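Local coordinates for first ORF in transposon ISC1904 (Sulfolobus solfataricus, PDB 3ILX), which probably binds DNA and takes part in strand exchange during transposition, this chain being its resolvase-type domain of the serine recombinase family, at residues A[80-83]-A[84-88]; A[53-56]-A[57-61]; A[110-113]-A[114-118]. All blocks are in the same frame, centred on the assembly; numbering follows the deposited sequence.

Contact 1 (A[80-83]-A[84-88]); sequences FEIL and EEVCK
The carboxylate of E84 leans on the ring of F80 one helical turn earlier, within helix 80-89 of the resolvase-type domain. Carbon CD of E84 comes within 3.5 Å of CE2 of F80, and the carboxylate and ring planes meet at 46°, neither stacked nor perpendicular. With CG of F80 anti to the backbone N (chi1 -170°), the ring swings along the helix toward E84, whose CG packs against CE2 at 3.6 Å. On another side of the helix, CG2 of I82 and CG2 of V86 approach to 4.2 Å. Beneath these side chains run four successive i to i+4 backbone hydrogen bonds; the one from V86 N to I82 O, 2.9 Å long, is nearly linear at 166°.

Farther out, F80 packs on I94 and V96 of strand 93-96 and on P72 and L75 of helix 72-75, while L83 also reaches I94 and L75. Were F80 replaced by an alanine, the aliphatic part of E84 would probably lose its ring neighbour and a gap would open beside I94 and L75. E85 turns toward the second subunit, where R57 is its salt-bridge partner; K88 NZ adds weak bonds to both E85 oxygens. The helix thus joins an apolar face against its own sheet to an acidic group at the dimer interface, whose negative charge is likely to be largely balanced by these two basic partners.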
loop_
_atom_site.group_PDB
_atom_site.type_symbol
_atom_site.label_atom_id
_atom_site.label_comp_id
_atom_site.label_asym_id
_atom_site.label_seq_id
_atom_site.Cartn_x
_atom_site.Cartn_y
_atom_site.Cartn_z
ATOM N N PHE A 80 3.410 -3.388 -3.037
ATOM C CA PHE A 80 4.508 -4.265 -3.457
ATOM C C PHE A 80 5.537 -3.505 -4.334
ATOM O O PHE A 80 6.741 -3.679 -4.185
ATOM C CB PHE A 80 3.989 -5.550 -4.129
ATOM C CG PHE A 80 5.069 -6.587 -4.371
ATOM C CD1 PHE A 80 5.426 -7.481 -3.385
ATOM C CD2 PHE A 80 5.714 -6.655 -5.598
ATOM C CE1 PHE A 80 6.409 -8.458 -3.608
ATOM C CE2 PHE A 80 6.729 -7.637 -5.849
ATOM C CZ PHE A 80 7.078 -8.525 -4.857
ATOM N N GLU A 81 5.058 -2.613 -5.184
ATOM C CA GLU A 81 5.921 -1.843 -6.085
ATOM C C GLU A 81 6.813 -0.902 -5.304
ATOM O O GLU A 81 7.946 -0.705 -5.680
ATOM C CB GLU A 81 5.116 -1.038 -7.094
ATOM C CG GLU A 81 4.232 -1.870 -8.028
ATOM C CD GLU A 81 2.846 -2.168 -7.450
ATOM O OE1 GLU A 81 2.601 -2.083 -6.206
ATOM O OE2 GLU A 81 1.998 -2.508 -8.280
ATOM N N ILE A 82 6.306 -0.310 -4.216
ATOM C CA ILE A 82 7.163 0.530 -3.379
ATOM C C ILE A 82 8.283 -0.350 -2.805
ATOM O O ILE A 82 9.450 0.012 -2.862
ATOM C CB ILE A 82 6.365 1.250 -2.245
ATOM C CG1 ILE A 82 5.426 2.287 -2.856
ATOM C CG2 ILE A 82 7.332 1.926 -1.203
ATOM C CD1 ILE A 82 4.294 2.662 -1.900
ATOM N N LEU A 83 7.942 -1.532 -2.302
ATOM C CA LEU A 83 8.997 -2.395 -1.753
ATOM C C LEU A 83 10.081 -2.721 -2.763
ATOM O O LEU A 83 11.257 -2.795 -2.408
ATOM C CB LEU A 83 8.437 -3.698 -1.174
ATOM C CG LEU A 83 7.472 -3.489 -0.017
ATOM C CD1 LEU A 83 6.930 -4.859 0.382
ATOM C CD2 LEU A 83 8.165 -2.814 1.198
ATOM N N GLU A 84 9.678 -2.954 -4.014
ATOM C CA GLU A 84 10.631 -3.290 -5.057
ATOM C C GLU A 84 11.576 -2.108 -5.348
ATOM O O GLU A 84 12.763 -2.279 -5.631
ATOM C CB GLU A 84 9.883 -3.639 -6.336
ATOM C CG GLU A 84 9.079 -4.939 -6.309
ATOM C CD GLU A 84 8.444 -5.219 -7.679
ATOM O OE1 GLU A 84 7.610 -4.404 -8.176
ATOM O OE2 GLU A 84 8.801 -6.241 -8.274
ATOM N N GLU A 85 11.031 -0.900 -5.284
ATOM C CA GLU A 85 11.837 0.287 -5.506
ATOM C C GLU A 85 12.853 0.387 -4.379
ATOM O O GLU A 85 14.041 0.637 -4.623
ATOM C CB GLU A 85 10.958 1.533 -5.588
ATOM C CG GLU A 85 10.124 1.666 -6.863
ATOM C CD GLU A 85 10.963 1.899 -8.085
ATOM O OE1 GLU A 85 12.054 2.499 -7.981
ATOM O OE2 GLU A 85 10.525 1.507 -9.184
ATOM N N VAL A 86 12.378 0.141 -3.151
ATOM C CA VAL A 86 13.236 0.155 -1.970
ATOM C C VAL A 86 14.364 -0.858 -2.103
ATOM O O VAL A 86 15.536 -0.544 -1.882
ATOM C CB VAL A 86 12.410 -0.122 -0.685
ATOM C CG1 VAL A 86 13.343 -0.250 0.539
ATOM C CG2 VAL A 86 11.408 1.025 -0.464
ATOM N N CYS A 87 14.005 -2.081 -2.485
ATOM C CA CYS A 87 15.008 -3.142 -2.636
ATOM C C CYS A 87 16.036 -2.808 -3.707
ATOM O O CYS A 87 17.239 -3.054 -3.526
ATOM C CB CYS A 87 14.312 -4.457 -2.954
ATOM S SG CYS A 87 13.482 -5.086 -1.511
ATOM N N LYS A 88 15.566 -2.241 -4.817
ATOM C CA LYS A 88 16.445 -1.899 -5.933
ATOM C C LYS A 88 17.508 -0.906 -5.441
ATOM O O LYS A 88 18.699 -1.092 -5.669
ATOM C CB LYS A 88 15.633 -1.368 -7.117
ATOM C CG LYS A 88 16.458 -1.024 -8.372
ATOM C CD LYS A 88 15.551 -0.763 -9.609
ATOM C CE LYS A 88 14.680 0.487 -9.431
ATOM N NZ LYS A 88 13.485 0.544 -10.354
#

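Contact 2 (A[53-56]-A[57-61]); sequences LKLL and RMILN
L53 and R57 meet one turn apart on helix 50-60, which packs on the four-stranded parallel sheet of the alpha/beta resolvase-type domain. CB of L53 sits 4.0 Å above the plane of the R57 guanidinium, over its centre, so an aliphatic carbon covers one face of the cation. CG of R57 lies beside its own N (chi1 -70°), and the chain, extended from CG to NE, runs back past L53 O to bring the guanidinium alongside L53. Its NH2 forms a salt bridge with E85 of the second subunit, linking this face of the helix to the dimer interface.

At K54 the chain runs side by side with that of selenomethionine M58, both pointing the same way; CE of K54 lies 4.0 Å from SE of M58. M58 itself packs on I6 and V64 of the sheet.

L55 comes next and faces inward, against I6, Y8 and V67. Its CD1 meets CD1 of I59 at 4.1 Å, the two side chains crossing at a slant, and I59 goes on to V64 and V67 as well as to V86 and C87 of helix 80-89. Among the four i to i+4 backbone bonds here, the one from I59 N to L55 O is 3.0 Å long with an angle of 162° at the hydrogen.

L56 closes the series alongside L60 on the side that packs against E85 and A89 of the second subunit. CG of L56 lies anti to its own N (chi1 173°), which directs the branch along the helix to L60, and CD1 of L60 touches both CG and CD1 of L56 at 3.9 Å.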
loop_
_atom_site.group_PDB
_atom_site.type_symbol
_atom_site.label_atom_id
_atom_site.label_comp_id
_atom_site.label_asym_id
_atom_site.label_seq_id
_atom_site.Cartn_x
_atom_site.Cartn_y
_atom_site.Cartn_z
ATOM N N LEU A 53 8.324 -5.439 9.596
ATOM C CA LEU A 53 9.061 -4.248 10.015
ATOM C C LEU A 53 10.557 -4.520 10.254
ATOM O O LEU A 53 11.399 -3.727 9.813
ATOM C CB LEU A 53 8.421 -3.612 11.250
ATOM C CG LEU A 53 7.058 -2.979 11.022
ATOM C CD1 LEU A 53 6.480 -2.465 12.356
ATOM C CD2 LEU A 53 7.179 -1.841 9.988
ATOM N N LYS A 54 10.879 -5.642 10.912
ATOM C CA LYS A 54 12.283 -6.075 11.051
ATOM C C LYS A 54 12.914 -6.197 9.655
ATOM O O LYS A 54 13.984 -5.629 9.373
ATOM C CB LYS A 54 12.378 -7.395 11.811
ATOM C CG LYS A 54 13.795 -7.979 11.896
ATOM C CD LYS A 54 13.757 -9.361 12.545
ATOM C CE LYS A 54 15.060 -10.152 12.323
ATOM N NZ LYS A 54 16.155 -9.521 13.104
ATOM N N LEU A 55 12.217 -6.898 8.774
ATOM C CA LEU A 55 12.676 -7.098 7.413
ATOM C C LEU A 55 12.918 -5.784 6.656
ATOM O O LEU A 55 13.970 -5.614 6.054
ATOM C CB LEU A 55 11.689 -7.986 6.640
ATOM C CG LEU A 55 11.989 -8.298 5.167
ATOM C CD1 LEU A 55 13.422 -8.837 4.933
ATOM C CD2 LEU A 55 10.929 -9.302 4.616
ATOM N N LEU A 56 11.916 -4.900 6.641
ATOM C CA LEU A 56 12.015 -3.610 5.950
ATOM C C LEU A 56 13.205 -2.782 6.463
ATOM O O LEU A 56 13.927 -2.149 5.676
ATOM C CB LEU A 56 10.713 -2.809 6.137
ATOM C CG LEU A 56 10.642 -1.368 5.637
ATOM C CD1 LEU A 56 10.941 -1.370 4.162
ATOM C CD2 LEU A 56 9.237 -0.790 5.883
ATOM N N ARG A 57 13.383 -2.752 7.782
ATOM C CA ARG A 57 14.495 -2.031 8.375
ATOM C C ARG A 57 15.828 -2.666 8.003
ATOM O O ARG A 57 16.796 -1.961 7.747
ATOM C CB ARG A 57 14.332 -1.923 9.893
ATOM C CG ARG A 57 13.198 -0.992 10.248
ATOM C CD ARG A 57 12.671 -1.194 11.659
ATOM N NE ARG A 57 11.471 -0.373 11.821
ATOM C CZ ARG A 57 10.596 -0.478 12.814
ATOM N NH1 ARG A 57 10.753 -1.398 13.758
ATOM N NH2 ARG A 57 9.556 0.341 12.857
HETATM N N MSE A 58 15.874 -3.995 7.942
HETATM C CA MSE A 58 17.110 -4.645 7.541
HETATM C C MSE A 58 17.488 -4.299 6.096
HETATM O O MSE A 58 18.654 -4.073 5.810
HETATM C CB MSE A 58 17.013 -6.162 7.705
HETATM C CG MSE A 58 17.108 -6.624 9.140
HETATM SE SE MSE A 58 16.909 -8.566 9.139
HETATM C CE MSE A 58 18.763 -9.029 8.693
ATOM N N ILE A 59 16.504 -4.306 5.196
ATOM C CA ILE A 59 16.755 -3.969 3.785
ATOM C C ILE A 59 17.311 -2.551 3.702
ATOM O O ILE A 59 18.336 -2.306 3.061
ATOM C CB ILE A 59 15.470 -4.073 2.933
ATOM C CG1 ILE A 59 15.003 -5.525 2.844
ATOM C CG2 ILE A 59 15.678 -3.488 1.507
ATOM C CD1 ILE A 59 13.542 -5.697 2.363
ATOM N N LEU A 60 16.622 -1.630 4.375
ATOM C CA LEU A 60 16.976 -0.220 4.420
ATOM C C LEU A 60 18.341 0.031 5.056
ATOM O O LEU A 60 18.998 1.033 4.734
ATOM C CB LEU A 60 15.904 0.572 5.175
ATOM C CG LEU A 60 14.570 0.815 4.457
ATOM C CD1 LEU A 60 13.464 1.267 5.455
ATOM C CD2 LEU A 60 14.743 1.819 3.312
ATOM N N ASN A 61 18.753 -0.869 5.953
ATOM C CA ASN A 61 20.076 -0.822 6.567
ATOM C C ASN A 61 21.135 -1.624 5.786
ATOM O O ASN A 61 22.214 -1.895 6.298
ATOM C CB ASN A 61 20.022 -1.269 8.026
ATOM C CG ASN A 61 21.267 -0.814 8.834
ATOM O OD1 ASN A 61 21.905 0.201 8.523
ATOM N ND2 ASN A 61 21.617 -1.576 9.855
#

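Contact 3 (A[110-113]-A[114-118]); sequences EDLA and TILVS
L112 and L116 lie at a slant to each other one turn apart on the long helix 105-125, with CG of L112 3.9 Å from CD1 of L116. The two leucines start from different torsions: CG of L112 is anti to the backbone N (chi1 -166°), whereas that of L116 lies beside its N, which brings CG of L116 against the carbonyl oxygen of L112 and its CD1 against CG of L112. There the bond from L116 N to L112 O is short, 2.7 Å, with the donor nearly along the carbonyl direction. Both leucines pack on L141 of helix 131-142, and L116 also meets L112 of the second subunit.

On a different side, CG1 of I115 rides over the carbonyl oxygen of D111 at 3.2 Å, and the isoleucine continues to L45 and F78 of its own chain and to F119 of the second subunit. T114 directs OG1 back toward E110, where it lies 3.0 Å from E110 O. A water bridges this hydroxyl to D111, 2.7 Å from T114 OG1 and donating to D111 OD1 at 2.8 Å. S43 also bonds to D111 OD1, and R77 forms a salt bridge to OD2. The buried carboxylate is therefore gripped at both oxygens, and its negative charge is probably stabilised by the arginine, while the leucine side contributes apolar surface to the dimer.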
loop_
_atom_site.group_PDB
_atom_site.type_symbol
_atom_site.label_atom_id
_atom_site.label_comp_id
_atom_site.label_asym_id
_atom_site.label_seq_id
_atom_site.Cartn_x
_atom_site.Cartn_y
_atom_site.Cartn_z
ATOM N N GLU A 110 -11.579 -11.138 4.385
ATOM C CA GLU A 110 -11.186 -10.464 5.596
ATOM C C GLU A 110 -10.497 -9.140 5.284
ATOM O O GLU A 110 -10.760 -8.127 5.945
ATOM C CB GLU A 110 -10.253 -11.361 6.381
ATOM C CG GLU A 110 -9.761 -10.768 7.654
ATOM C CD GLU A 110 -8.619 -11.580 8.254
ATOM O OE1 GLU A 110 -8.518 -12.812 7.999
ATOM O OE2 GLU A 110 -7.805 -10.970 8.966
ATOM N N ASP A 111 -9.601 -9.146 4.297
ATOM C CA ASP A 111 -8.900 -7.913 3.895
ATOM C C ASP A 111 -9.876 -6.887 3.292
ATOM O O ASP A 111 -9.844 -5.687 3.633
ATOM C CB ASP A 111 -7.779 -8.236 2.899
ATOM C CG ASP A 111 -6.499 -8.727 3.580
ATOM O OD1 ASP A 111 -6.410 -8.764 4.850
ATOM O OD2 ASP A 111 -5.550 -9.056 2.817
ATOM N N LEU A 112 -10.771 -7.357 2.430
ATOM C CA LEU A 112 -11.807 -6.467 1.904
ATOM C C LEU A 112 -12.694 -5.872 3.022
ATOM O O LEU A 112 -12.971 -4.675 3.012
ATOM C CB LEU A 112 -12.638 -7.143 0.824
ATOM C CG LEU A 112 -13.517 -6.202 -0.015
ATOM C CD1 LEU A 112 -12.773 -4.952 -0.524
ATOM C CD2 LEU A 112 -14.048 -7.010 -1.186
ATOM N N ALA A 113 -13.090 -6.688 3.986
ATOM C CA ALA A 113 -13.893 -6.191 5.117
ATOM C C ALA A 113 -13.146 -5.103 5.917
ATOM O O ALA A 113 -13.735 -4.096 6.359
ATOM C CB ALA A 113 -14.289 -7.365 6.046
ATOM N N THR A 114 -11.858 -5.312 6.139
ATOM C CA THR A 114 -11.034 -4.287 6.786
ATOM C C THR A 114 -11.006 -3.001 5.975
ATOM O O THR A 114 -11.172 -1.910 6.533
ATOM C CB THR A 114 -9.609 -4.818 7.004
ATOM O OG1 THR A 114 -9.697 -6.007 7.790
ATOM C CG2 THR A 114 -8.697 -3.808 7.699
ATOM N N ILE A 115 -10.799 -3.132 4.650
ATOM C CA ILE A 115 -10.740 -2.000 3.731
ATOM C C ILE A 115 -12.114 -1.263 3.711
ATOM O O ILE A 115 -12.161 -0.029 3.794
ATOM C CB ILE A 115 -10.348 -2.474 2.288
ATOM C CG1 ILE A 115 -8.875 -2.933 2.227
ATOM C CG2 ILE A 115 -10.581 -1.371 1.242
ATOM C CD1 ILE A 115 -8.595 -3.864 0.994
ATOM N N LEU A 116 -13.206 -2.033 3.623
ATOM C CA LEU A 116 -14.578 -1.484 3.589
ATOM C C LEU A 116 -14.902 -0.702 4.848
ATOM O O LEU A 116 -15.447 0.398 4.762
ATOM C CB LEU A 116 -15.628 -2.587 3.378
ATOM C CG LEU A 116 -15.596 -3.160 1.951
ATOM C CD1 LEU A 116 -16.439 -4.416 1.881
ATOM C CD2 LEU A 116 -16.044 -2.148 0.922
ATOM N N VAL A 117 -14.505 -1.233 5.994
ATOM C CA VAL A 117 -14.651 -0.524 7.287
ATOM C C VAL A 117 -13.894 0.809 7.324
ATOM O O VAL A 117 -14.396 1.827 7.842
ATOM C CB VAL A 117 -14.195 -1.417 8.462
ATOM C CG1 VAL A 117 -13.864 -0.582 9.780
ATOM C CG2 VAL A 117 -15.218 -2.556 8.720
ATOM N N SER A 118 -12.689 0.798 6.776
ATOM C CA SER A 118 -11.902 2.001 6.698
ATOM C C SER A 118 -12.574 3.074 5.836
ATOM O O SER A 118 -12.691 4.212 6.291
ATOM C CB SER A 118 -10.492 1.726 6.176
ATOM O OG SER A 118 -9.865 2.975 5.972
HETATM O O HOH W 1 -7.560 -7.586 7.146
#

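Contact 2 comes first along the chain, on helix 50-60, followed by contact 1 on helix 80-89 and contact 3 on helix 105-125. Contacts 1 and 2 have centres 12 Å apart and touch: V86 CG1 packs on L60 CD2 at 3.7 Å, joining two helices beside the four-stranded parallel sheet. Contact 3 stands apart, its centre 24 Å from contact 1 and 27 Å from contact 2, and lies across the chain's centre from contact 2. All three belong to the resolvase-type domain and reach the second subunit, so the dimer is joined both through the helices beside the sheet and through the long helix.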